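Local coordinates for sensor protein (Geobacter sulfurreducens, PDB 3H7M) that probably acts as a membrane-bound sensor histidine kinase, this chain being its sensor domain, which resembles periplasmic binding proteins, at residues E81-Q86 against D125-E130; Q75-S80 against G194-Q199; H93-H98 against A190-Y195. One frame throughout, in Å; residues are numbered along the deposited sequence.

Interaction 1: residues E81-Q86 against D125-E130; sequences EKRARQ and DGIMHE. With NA (sodium ion), chain B.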
loop_
_atom_site.group_PDB
_atom_site.type_symbol
_atom_site.label_atom_id
_atom_site.label_comp_id
_atom_site.label_asym_id
_atom_site.label_seq_id
_atom_site.Cartn_x
_atom_site.Cartn_y
_atom_site.Cartn_z
ATOM N N GLU A 81 11.971 6.560 7.209
ATOM C CA GLU A 81 12.633 7.741 7.738
ATOM C C GLU A 81 12.466 8.955 6.843
ATOM O O GLU A 81 12.024 10.009 7.306
ATOM C CB GLU A 81 14.114 7.460 7.961
ATOM C CG GLU A 81 14.443 7.055 9.383
ATOM C CD GLU A 81 13.940 8.076 10.389
ATOM O OE1 GLU A 81 13.909 9.280 10.045
ATOM O OE2 GLU A 81 13.585 7.679 11.521
ATOM N N LYS A 82 12.816 8.813 5.567
ATOM C CA LYS A 82 12.685 9.923 4.625
ATOM C C LYS A 82 11.247 10.417 4.635
ATOM O O LYS A 82 10.974 11.610 4.457
ATOM C CB LYS A 82 13.032 9.472 3.202
ATOM C CG LYS A 82 14.336 10.025 2.640
ATOM C CD LYS A 82 14.485 9.670 1.157
ATOM C CE LYS A 82 15.896 9.952 0.620
ATOM N NZ LYS A 82 16.303 11.392 0.650
ATOM N N ARG A 83 10.329 9.479 4.837
ATOM C CA ARG A 83 8.910 9.782 4.842
ATOM C C ARG A 83 8.442 10.479 6.113
ATOM O O ARG A 83 7.698 11.447 6.038
ATOM C CB ARG A 83 8.101 8.500 4.606
ATOM C CG ARG A 83 8.140 7.981 3.158
ATOM C CD ARG A 83 7.262 6.737 2.988
ATOM N NE ARG A 83 7.175 6.276 1.600
ATOM C CZ ARG A 83 6.408 5.266 1.187
ATOM N NH1 ARG A 83 5.648 4.589 2.049
ATOM N NH2 ARG A 83 6.395 4.930 -0.094
ATOM N N ALA A 84 8.867 9.991 7.272
ATOM C CA ALA A 84 8.473 10.605 8.535
ATOM C C ALA A 84 8.899 12.085 8.584
ATOM O O ALA A 84 8.243 12.912 9.221
ATOM C CB ALA A 84 9.089 9.833 9.703
ATOM N N ARG A 85 9.989 12.410 7.892
ATOM C CA ARG A 85 10.509 13.773 7.855
ATOM C C ARG A 85 9.594 14.801 7.194
ATOM O O ARG A 85 9.935 15.985 7.139
ATOM C CB ARG A 85 11.864 13.806 7.139
ATOM C CG ARG A 85 13.062 13.609 8.048
ATOM C CD ARG A 85 14.351 14.070 7.371
ATOM N NE ARG A 85 14.981 13.023 6.574
ATOM C CZ ARG A 85 15.509 11.917 7.091
ATOM N NH1 ARG A 85 15.479 11.712 8.403
ATOM N NH2 ARG A 85 16.079 11.020 6.295
ATOM N N GLN A 86 8.440 14.370 6.692
ATOM C CA GLN A 86 7.545 15.309 6.025
ATOM C C GLN A 86 6.069 15.131 6.333
ATOM O O GLN A 86 5.250 15.980 5.973
ATOM C CB GLN A 86 7.739 15.231 4.520
ATOM C CG GLN A 86 9.175 15.329 4.081
ATOM C CD GLN A 86 9.276 15.673 2.622
ATOM O OE1 GLN A 86 8.728 14.969 1.773
ATOM N NE2 GLN A 86 9.969 16.767 2.314
ATOM N N ASP A 125 8.315 4.433 -7.133
ATOM C CA ASP A 125 8.630 5.158 -5.896
ATOM C C ASP A 125 8.093 4.547 -4.620
ATOM O O ASP A 125 7.936 5.250 -3.629
ATOM C CB ASP A 125 8.162 6.622 -5.953
ATOM C CG ASP A 125 8.944 7.448 -6.956
ATOM O OD1 ASP A 125 10.172 7.226 -7.091
ATOM O OD2 ASP A 125 8.324 8.322 -7.600
ATOM N N GLY A 126 7.795 3.255 -4.636
ATOM C CA GLY A 126 7.313 2.624 -3.422
ATOM C C GLY A 126 8.529 2.324 -2.569
ATOM O O GLY A 126 9.664 2.495 -3.031
ATOM N N ILE A 127 8.315 1.863 -1.343
ATOM C CA ILE A 127 9.425 1.560 -0.450
ATOM C C ILE A 127 10.509 0.711 -1.119
ATOM O O ILE A 127 11.699 0.866 -0.824
ATOM C CB ILE A 127 8.905 0.855 0.856
ATOM C CG1 ILE A 127 9.111 1.747 2.083
ATOM C CG2 ILE A 127 9.697 -0.406 1.140
ATOM C CD1 ILE A 127 8.571 3.141 1.958
ATOM N N MET A 128 10.125 -0.177 -2.030
ATOM C CA MET A 128 11.129 -1.025 -2.662
ATOM C C MET A 128 11.889 -0.335 -3.776
ATOM O O MET A 128 13.014 -0.710 -4.105
ATOM C CB MET A 128 10.483 -2.298 -3.175
ATOM C CG MET A 128 10.200 -3.292 -2.060
ATOM S SD MET A 128 11.714 -3.960 -1.285
ATOM C CE MET A 128 12.683 -4.293 -2.732
ATOM N N HIS A 129 11.274 0.677 -4.365
ATOM C CA HIS A 129 11.942 1.405 -5.415
ATOM C C HIS A 129 13.118 2.060 -4.684
ATOM O O HIS A 129 14.291 1.721 -4.915
ATOM C CB HIS A 129 10.994 2.453 -6.007
ATOM C CG HIS A 129 11.615 3.279 -7.090
ATOM N ND1 HIS A 129 10.974 4.359 -7.664
ATOM C CD2 HIS A 129 12.831 3.197 -7.687
ATOM C CE1 HIS A 129 11.768 4.906 -8.570
ATOM N NE2 HIS A 129 12.899 4.221 -8.605
ATOM N N GLU A 130 12.792 2.971 -3.769
ATOM C CA GLU A 130 13.810 3.655 -2.976
ATOM C C GLU A 130 14.830 2.659 -2.433
ATOM O O GLU A 130 16.041 2.847 -2.579
ATOM C CB GLU A 130 13.167 4.393 -1.801
ATOM C CG GLU A 130 12.257 5.544 -2.185
ATOM C CD GLU A 130 11.461 6.066 -0.999
ATOM O OE1 GLU A 130 12.054 6.224 0.091
ATOM O OE2 GLU A 130 10.246 6.323 -1.155
HETATM NA NA NA B . 6.808 13.045 11.573
HETATM O O HOH W 1 8.561 8.156 -0.610
HETATM O O HOH W 2 9.046 14.883 12.299
#

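Interaction 2: residues Q75-S80 against G194-Q199; sequences QGISWS and GYAVRQ. With NA (sodium ion), chain B.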
loop_
_atom_site.group_PDB
_atom_site.type_symbol
_atom_site.label_atom_id
_atom_site.label_comp_id
_atom_site.label_asym_id
_atom_site.label_seq_id
_atom_site.Cartn_x
_atom_site.Cartn_y
_atom_site.Cartn_z
ATOM N N GLN A 75 -4.901 6.946 4.016
ATOM C CA GLN A 75 -5.289 5.787 4.825
ATOM C C GLN A 75 -4.336 4.620 4.788
ATOM O O GLN A 75 -4.371 3.769 5.663
ATOM C CB GLN A 75 -6.687 5.283 4.423
ATOM C CG GLN A 75 -7.020 5.412 2.932
ATOM C CD GLN A 75 -8.279 4.656 2.520
ATOM O OE1 GLN A 75 -9.253 4.559 3.274
ATOM N NE2 GLN A 75 -8.265 4.130 1.302
ATOM N N GLY A 76 -3.480 4.570 3.777
ATOM C CA GLY A 76 -2.570 3.445 3.683
ATOM C C GLY A 76 -1.204 3.763 3.124
ATOM O O GLY A 76 -0.992 3.746 1.910
ATOM N N ILE A 77 -0.261 4.043 4.010
ATOM C CA ILE A 77 1.067 4.362 3.561
ATOM C C ILE A 77 2.102 3.745 4.475
ATOM O O ILE A 77 1.941 3.706 5.702
ATOM C CB ILE A 77 1.264 5.866 3.479
ATOM C CG1 ILE A 77 2.699 6.172 3.059
ATOM C CG2 ILE A 77 0.938 6.499 4.814
ATOM C CD1 ILE A 77 2.954 7.637 2.792
ATOM N N SER A 78 3.152 3.225 3.850
ATOM C CA SER A 78 4.240 2.581 4.563
ATOM C C SER A 78 5.163 3.606 5.210
ATOM O O SER A 78 5.453 4.647 4.633
ATOM C CB SER A 78 5.039 1.695 3.605
ATOM O OG SER A 78 4.347 0.492 3.316
ATOM N N TRP A 79 5.615 3.302 6.416
ATOM C CA TRP A 79 6.511 4.184 7.142
ATOM C C TRP A 79 7.955 4.062 6.657
ATOM O O TRP A 79 8.385 2.982 6.220
ATOM C CB TRP A 79 6.474 3.852 8.639
ATOM C CG TRP A 79 7.341 4.773 9.460
ATOM C CD1 TRP A 79 6.996 5.997 9.966
ATOM C CD2 TRP A 79 8.721 4.581 9.786
ATOM N NE1 TRP A 79 8.079 6.579 10.580
ATOM C CE2 TRP A 79 9.151 5.730 10.483
ATOM C CE3 TRP A 79 9.640 3.550 9.554
ATOM C CZ2 TRP A 79 10.457 5.876 10.949
ATOM C CZ3 TRP A 79 10.940 3.696 10.019
ATOM C CH2 TRP A 79 11.334 4.851 10.708
ATOM N N SER A 80 8.683 5.179 6.731
ATOM C CA SER A 80 10.114 5.249 6.390
ATOM C C SER A 80 10.671 6.552 6.936
ATOM O O SER A 80 9.941 7.529 7.096
ATOM C CB SER A 80 10.369 5.216 4.884
ATOM O OG SER A 80 10.476 6.525 4.376
ATOM N N GLY A 194 -0.051 2.382 7.463
ATOM C CA GLY A 194 -1.169 2.963 8.194
ATOM C C GLY A 194 -1.553 4.348 7.755
ATOM O O GLY A 194 -1.214 4.771 6.649
ATOM N N TYR A 195 -2.284 5.074 8.596
ATOM C CA TYR A 195 -2.662 6.421 8.186
ATOM C C TYR A 195 -1.501 7.380 8.354
ATOM O O TYR A 195 -0.529 7.091 9.060
ATOM C CB TYR A 195 -3.847 6.943 8.997
ATOM C CG TYR A 195 -5.101 6.122 8.860
ATOM C CD1 TYR A 195 -5.283 4.965 9.614
ATOM C CD2 TYR A 195 -6.099 6.491 7.959
ATOM C CE1 TYR A 195 -6.415 4.194 9.474
ATOM C CE2 TYR A 195 -7.239 5.729 7.816
ATOM C CZ TYR A 195 -7.393 4.577 8.573
ATOM O OH TYR A 195 -8.514 3.796 8.404
ATOM N N ALA A 196 -1.623 8.523 7.688
ATOM C CA ALA A 196 -0.639 9.580 7.741
ATOM C C ALA A 196 -1.324 10.904 7.369
ATOM O O ALA A 196 -2.233 10.932 6.529
ATOM C CB ALA A 196 0.484 9.278 6.794
ATOM N N VAL A 197 -0.895 11.983 8.023
ATOM C CA VAL A 197 -1.423 13.335 7.804
ATOM C C VAL A 197 -0.266 14.324 7.707
ATOM O O VAL A 197 0.866 13.981 8.048
ATOM C CB VAL A 197 -2.324 13.780 8.969
ATOM C CG1 VAL A 197 -3.705 13.172 8.822
ATOM C CG2 VAL A 197 -1.703 13.351 10.296
ATOM N N ARG A 198 -0.551 15.545 7.252
ATOM C CA ARG A 198 0.476 16.589 7.112
ATOM C C ARG A 198 1.279 16.806 8.386
ATOM O O ARG A 198 0.726 16.799 9.480
ATOM C CB ARG A 198 -0.156 17.926 6.706
ATOM C CG ARG A 198 -0.522 18.038 5.234
ATOM C CD ARG A 198 -1.068 19.419 4.887
ATOM N NE ARG A 198 -2.348 19.684 5.534
ATOM C CZ ARG A 198 -3.478 19.043 5.252
ATOM N NH1 ARG A 198 -3.492 18.093 4.327
ATOM N NH2 ARG A 198 -4.598 19.345 5.899
ATOM N N GLN A 199 2.585 17.003 8.232
ATOM C CA GLN A 199 3.488 17.243 9.363
ATOM C C GLN A 199 2.898 18.310 10.287
ATOM O O GLN A 199 2.468 19.364 9.824
ATOM C CB GLN A 199 4.846 17.726 8.844
ATOM C CG GLN A 199 5.981 17.704 9.863
ATOM C CD GLN A 199 6.961 16.580 9.590
ATOM O OE1 GLN A 199 6.736 15.432 9.979
ATOM N NE2 GLN A 199 8.047 16.902 8.895
HETATM NA NA NA B . 6.808 13.045 11.573
HETATM O O HOH W 2 9.046 14.883 12.299
#

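Interaction 3: residues H93-H98 against A190-Y195; sequences HTIVYH and AQRYGY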
loop_
_atom_site.group_PDB
_atom_site.type_symbol
_atom_site.label_atom_id
_atom_site.label_comp_id
_atom_site.label_asym_id
_atom_site.label_seq_id
_atom_site.Cartn_x
_atom_site.Cartn_y
_atom_site.Cartn_z
ATOM N N HIS A 93 -1.806 0.110 10.828
ATOM C CA HIS A 93 -2.953 -0.768 11.003
ATOM C C HIS A 93 -2.645 -2.151 10.418
ATOM O O HIS A 93 -3.368 -3.123 10.651
ATOM C CB HIS A 93 -4.255 -0.148 10.433
ATOM C CG HIS A 93 -4.205 0.237 8.983
ATOM N ND1 HIS A 93 -4.075 -0.687 7.962
ATOM C CD2 HIS A 93 -4.343 1.445 8.381
ATOM C CE1 HIS A 93 -4.130 -0.061 6.798
ATOM N NE2 HIS A 93 -4.292 1.232 7.023
ATOM N N THR A 94 -1.542 -2.242 9.682
ATOM C CA THR A 94 -1.122 -3.530 9.123
ATOM C C THR A 94 0.375 -3.559 8.752
ATOM O O THR A 94 1.021 -2.521 8.599
ATOM C CB THR A 94 -1.912 -3.874 7.840
ATOM O OG1 THR A 94 -1.584 -5.201 7.413
ATOM C CG2 THR A 94 -1.549 -2.914 6.736
ATOM N N ILE A 95 0.911 -4.764 8.610
ATOM C CA ILE A 95 2.300 -4.949 8.195
ATOM C C ILE A 95 2.297 -5.552 6.787
ATOM O O ILE A 95 1.698 -6.599 6.547
ATOM C CB ILE A 95 3.043 -5.913 9.121
ATOM C CG1 ILE A 95 2.975 -5.397 10.556
ATOM C CG2 ILE A 95 4.489 -6.038 8.671
ATOM C CD1 ILE A 95 3.548 -4.019 10.722
ATOM N N VAL A 96 2.967 -4.876 5.868
ATOM C CA VAL A 96 3.050 -5.303 4.480
ATOM C C VAL A 96 4.394 -5.931 4.101
ATOM O O VAL A 96 5.415 -5.253 4.054
ATOM C CB VAL A 96 2.828 -4.106 3.545
ATOM C CG1 VAL A 96 2.894 -4.553 2.089
ATOM C CG2 VAL A 96 1.501 -3.475 3.842
ATOM N N TYR A 97 4.393 -7.226 3.833
ATOM C CA TYR A 97 5.610 -7.919 3.420
ATOM C C TYR A 97 5.738 -7.798 1.916
ATOM O O TYR A 97 4.761 -7.537 1.225
ATOM C CB TYR A 97 5.524 -9.393 3.744
ATOM C CG TYR A 97 5.841 -9.748 5.162
ATOM C CD1 TYR A 97 7.162 -9.805 5.608
ATOM C CD2 TYR A 97 4.827 -10.096 6.049
ATOM C CE1 TYR A 97 7.466 -10.215 6.908
ATOM C CE2 TYR A 97 5.118 -10.502 7.349
ATOM C CZ TYR A 97 6.436 -10.564 7.769
ATOM O OH TYR A 97 6.717 -10.995 9.042
ATOM N N HIS A 98 6.950 -7.967 1.406
ATOM C CA HIS A 98 7.153 -7.928 -0.035
ATOM C C HIS A 98 7.536 -9.311 -0.499
ATOM O O HIS A 98 7.726 -10.235 0.291
ATOM C CB HIS A 98 8.261 -6.978 -0.442
ATOM C CG HIS A 98 7.863 -5.544 -0.424
ATOM N ND1 HIS A 98 7.791 -4.810 0.738
ATOM C CD2 HIS A 98 7.515 -4.707 -1.428
ATOM C CE1 HIS A 98 7.416 -3.576 0.448
ATOM N NE2 HIS A 98 7.243 -3.487 -0.859
ATOM N N ALA A 190 9.544 -6.384 5.434
ATOM C CA ALA A 190 8.240 -6.020 6.018
ATOM C C ALA A 190 8.056 -4.512 6.265
ATOM O O ALA A 190 8.979 -3.829 6.679
ATOM C CB ALA A 190 8.024 -6.780 7.320
ATOM N N GLN A 191 6.855 -3.999 6.023
ATOM C CA GLN A 191 6.585 -2.574 6.207
ATOM C C GLN A 191 5.460 -2.282 7.192
ATOM O O GLN A 191 4.529 -3.084 7.343
ATOM C CB GLN A 191 6.230 -1.938 4.868
ATOM C CG GLN A 191 7.288 -2.119 3.819
ATOM C CD GLN A 191 8.589 -1.498 4.243
ATOM O OE1 GLN A 191 8.677 -0.281 4.423
ATOM N NE2 GLN A 191 9.612 -2.328 4.419
ATOM N N ARG A 192 5.552 -1.133 7.864
ATOM C CA ARG A 192 4.522 -0.715 8.821
ATOM C C ARG A 192 3.653 0.205 7.989
ATOM O O ARG A 192 4.107 1.252 7.540
ATOM C CB ARG A 192 5.150 0.033 9.994
ATOM C CG ARG A 192 6.350 -0.682 10.601
ATOM C CD ARG A 192 6.746 -0.074 11.935
ATOM N NE ARG A 192 5.999 -0.667 13.044
ATOM C CZ ARG A 192 5.784 -0.060 14.203
ATOM N NH1 ARG A 192 6.258 1.164 14.399
ATOM N NH2 ARG A 192 5.091 -0.671 15.161
ATOM N N TYR A 193 2.402 -0.196 7.791
ATOM C CA TYR A 193 1.453 0.521 6.918
ATOM C C TYR A 193 0.244 1.103 7.680
ATOM O O TYR A 193 -0.428 0.396 8.450
ATOM C CB TYR A 193 1.002 -0.498 5.850
ATOM C CG TYR A 193 0.172 -0.012 4.700
ATOM C CD1 TYR A 193 0.771 0.496 3.541
ATOM C CD2 TYR A 193 -1.219 -0.178 4.716
ATOM C CE1 TYR A 193 -0.004 0.820 2.416
ATOM C CE2 TYR A 193 -2.010 0.130 3.589
ATOM C CZ TYR A 193 -1.399 0.630 2.454
ATOM O OH TYR A 193 -2.197 0.970 1.383
ATOM N N GLY A 194 -0.051 2.382 7.463
ATOM C CA GLY A 194 -1.169 2.963 8.194
ATOM C C GLY A 194 -1.553 4.348 7.755
ATOM O O GLY A 194 -1.214 4.771 6.649
ATOM N N TYR A 195 -2.284 5.074 8.596
ATOM C CA TYR A 195 -2.662 6.421 8.186
ATOM C C TYR A 195 -1.501 7.380 8.354
ATOM O O TYR A 195 -0.529 7.091 9.060
ATOM C CB TYR A 195 -3.847 6.943 8.997
ATOM C CG TYR A 195 -5.101 6.122 8.860
ATOM C CD1 TYR A 195 -5.283 4.965 9.614
ATOM C CD2 TYR A 195 -6.099 6.491 7.959
ATOM C CE1 TYR A 195 -6.415 4.194 9.474
ATOM C CE2 TYR A 195 -7.239 5.729 7.816
ATOM C CZ TYR A 195 -7.393 4.577 8.573
ATOM O OH TYR A 195 -8.514 3.796 8.404
#

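Interaction 1: residues E81-Q86 against D125-E130
K82 meets E130 at the margin of the contact: its CD comes to 4.3 Å from E130 OE1, but the chain then leads off, leaving NZ 6.7 Å from that oxygen, so any attraction between the two charges is probably weak. R83 has the largest share of the contact. Its CG sits beside the backbone N and opposite the carbonyl carbon (chi1 -74°), and the extended chain beyond sends the guanidinium to the start of helix 127-133. There CD1 of I127 lies over one face, near its centre; the modelled separation is too short to be trusted, so only the side of approach is meaningful. At the edge D125 O stands 3.9 Å from R83 NH2. E130 comes in obliquely, its carboxylate turned 62° from the guanidinium plane and OE2 4.1 Å from R83 NE, beyond a salt bridge. Water 1 fills the step between them: it accepts from R83 NE at 3.2 Å, in the guanidinium plane, and donates to E130 OE2 at 2.5 Å. NH1 is held by S78 O, which restrains the turn of the group. A84 contributes its carbonyl O to the sodium ion at 2.8 Å, together with D88, Q199 and water 2. R85 folds back on its own helix, where NH1 forms a salt bridge with E81 OE1 at 3.3 Å and E81 O lies over the guanidinium. Q86 ends the turn, its backbone N bonded to R83 O. In the second segment G126 is the N-cap of helix 127-133, its O accepting from both H129 N and E130 N. R83 also packs on W59 and F89, while I127 touches H98 and Q191, so the short helix 81-84 faces the start of helix 127-133 beside strands 87-103 and 181-198.

Interaction 2: residues Q75-S80 against G194-Q199
I77 and G194 form an antiparallel hydrogen-bonded pair. I77 N gives to G194 O at 2.9 Å, with 154° at the hydrogen; in return G194 N reaches I77 O at 3.0 Å. Next to this pair the side chain of Y195 runs out along Q75. From CB the ring is set beside the backbone N (chi1 -61°), which brings the CD2-CE2 side of the ring back to Q75. CG lies near Q75 O; CD2 meets Q75 CA at 3.3 Å; CE2 meets Q75 CB at 3.5 Å. The backbone O of Q75 sits over the ring centre, 3.9 Å above its plane, and accepts a hydrogen bond from H93 NE2. At the tip, OH of Y195 is hydrogen-bonded to T41 of helix 36-48, and F208 stacks with the ring. Q75 turns its amide to E25 and T41, so the polar ends of both side chains find partners beyond the strands. Two residues on from G194, the partner of I77, A196 offers CB to the CG2 branch of I77 at 3.4 Å, an apolar contact backed by I87. Further along, Q199 delivers OE1 to the sodium ion at 2.9 Å. In the sheet, strand 181-198 lies between 73-78 and 87-103, and the order 52-57, 13-18, 73-78, 181-198, 87-103 is the signature of a type II periplasmic-binding-protein lobe.

Interaction 3: residues H93-H98 against A190-Y195
Backbone bonds between T94 and Y193 and between V96 and Q191 join two antiparallel strands. Y193 N reaches T94 O at 2.8 Å; Y193 O accepts twice, from T94 N at 3.1 Å and from H93 N at 2.8 Å, making a classic beta bulge. Among CA-H...O contacts, I95 CA approaches Q191 O at 3.0 Å. The aromatic contacts gather at H93, whose CG takes the crowded position between backbone N and carbonyl carbon (chi1 57°), laying one ring face over Y193 O. Its edge turns to the face of Y195, planes 68° apart and centroids separated by 5.4 Å, while CE1 meets the edge of the Y193 ring. With an alanine in place of H93, a gap would probably open between Y193 and Y195, and Q75 O would lose its NE2 mate. Apolar packing continues along the strands: V96 CG2 lies 3.6 Å from Y193 CB, T94 CG2 touches CD2 of the same tyrosine, and A190 CB meets Y97 CE1. Strands 87-103 and 181-198, running side by side between the lobes, are consistent with the two-stranded hinge of type II periplasmic binding proteins.

How the interactions relate
Interactions 2 and 3 share G194 and Y195, so strand 181-198 is bonded on one flank to 73-78 and on the other to 87-103, and their centres lie about 10 Å apart. W79 N of interaction 2 and R192 O of interaction 3, a probable hydrogen bond of 2.8 Å, link the two. Interaction 1 spans the cleft next to this hinge: R83 NH1 reaches S78 O of interaction 2 at 2.6 Å, while in interaction 3 I127 packs on Q191 and H98, and M128 on H98. The sodium ion ties 81-86 to 194-199 through A84 and Q199, with D88 as third protein ligand and water 2 common to both, away from interaction 3: the R192 side chain is about 12 Å from it.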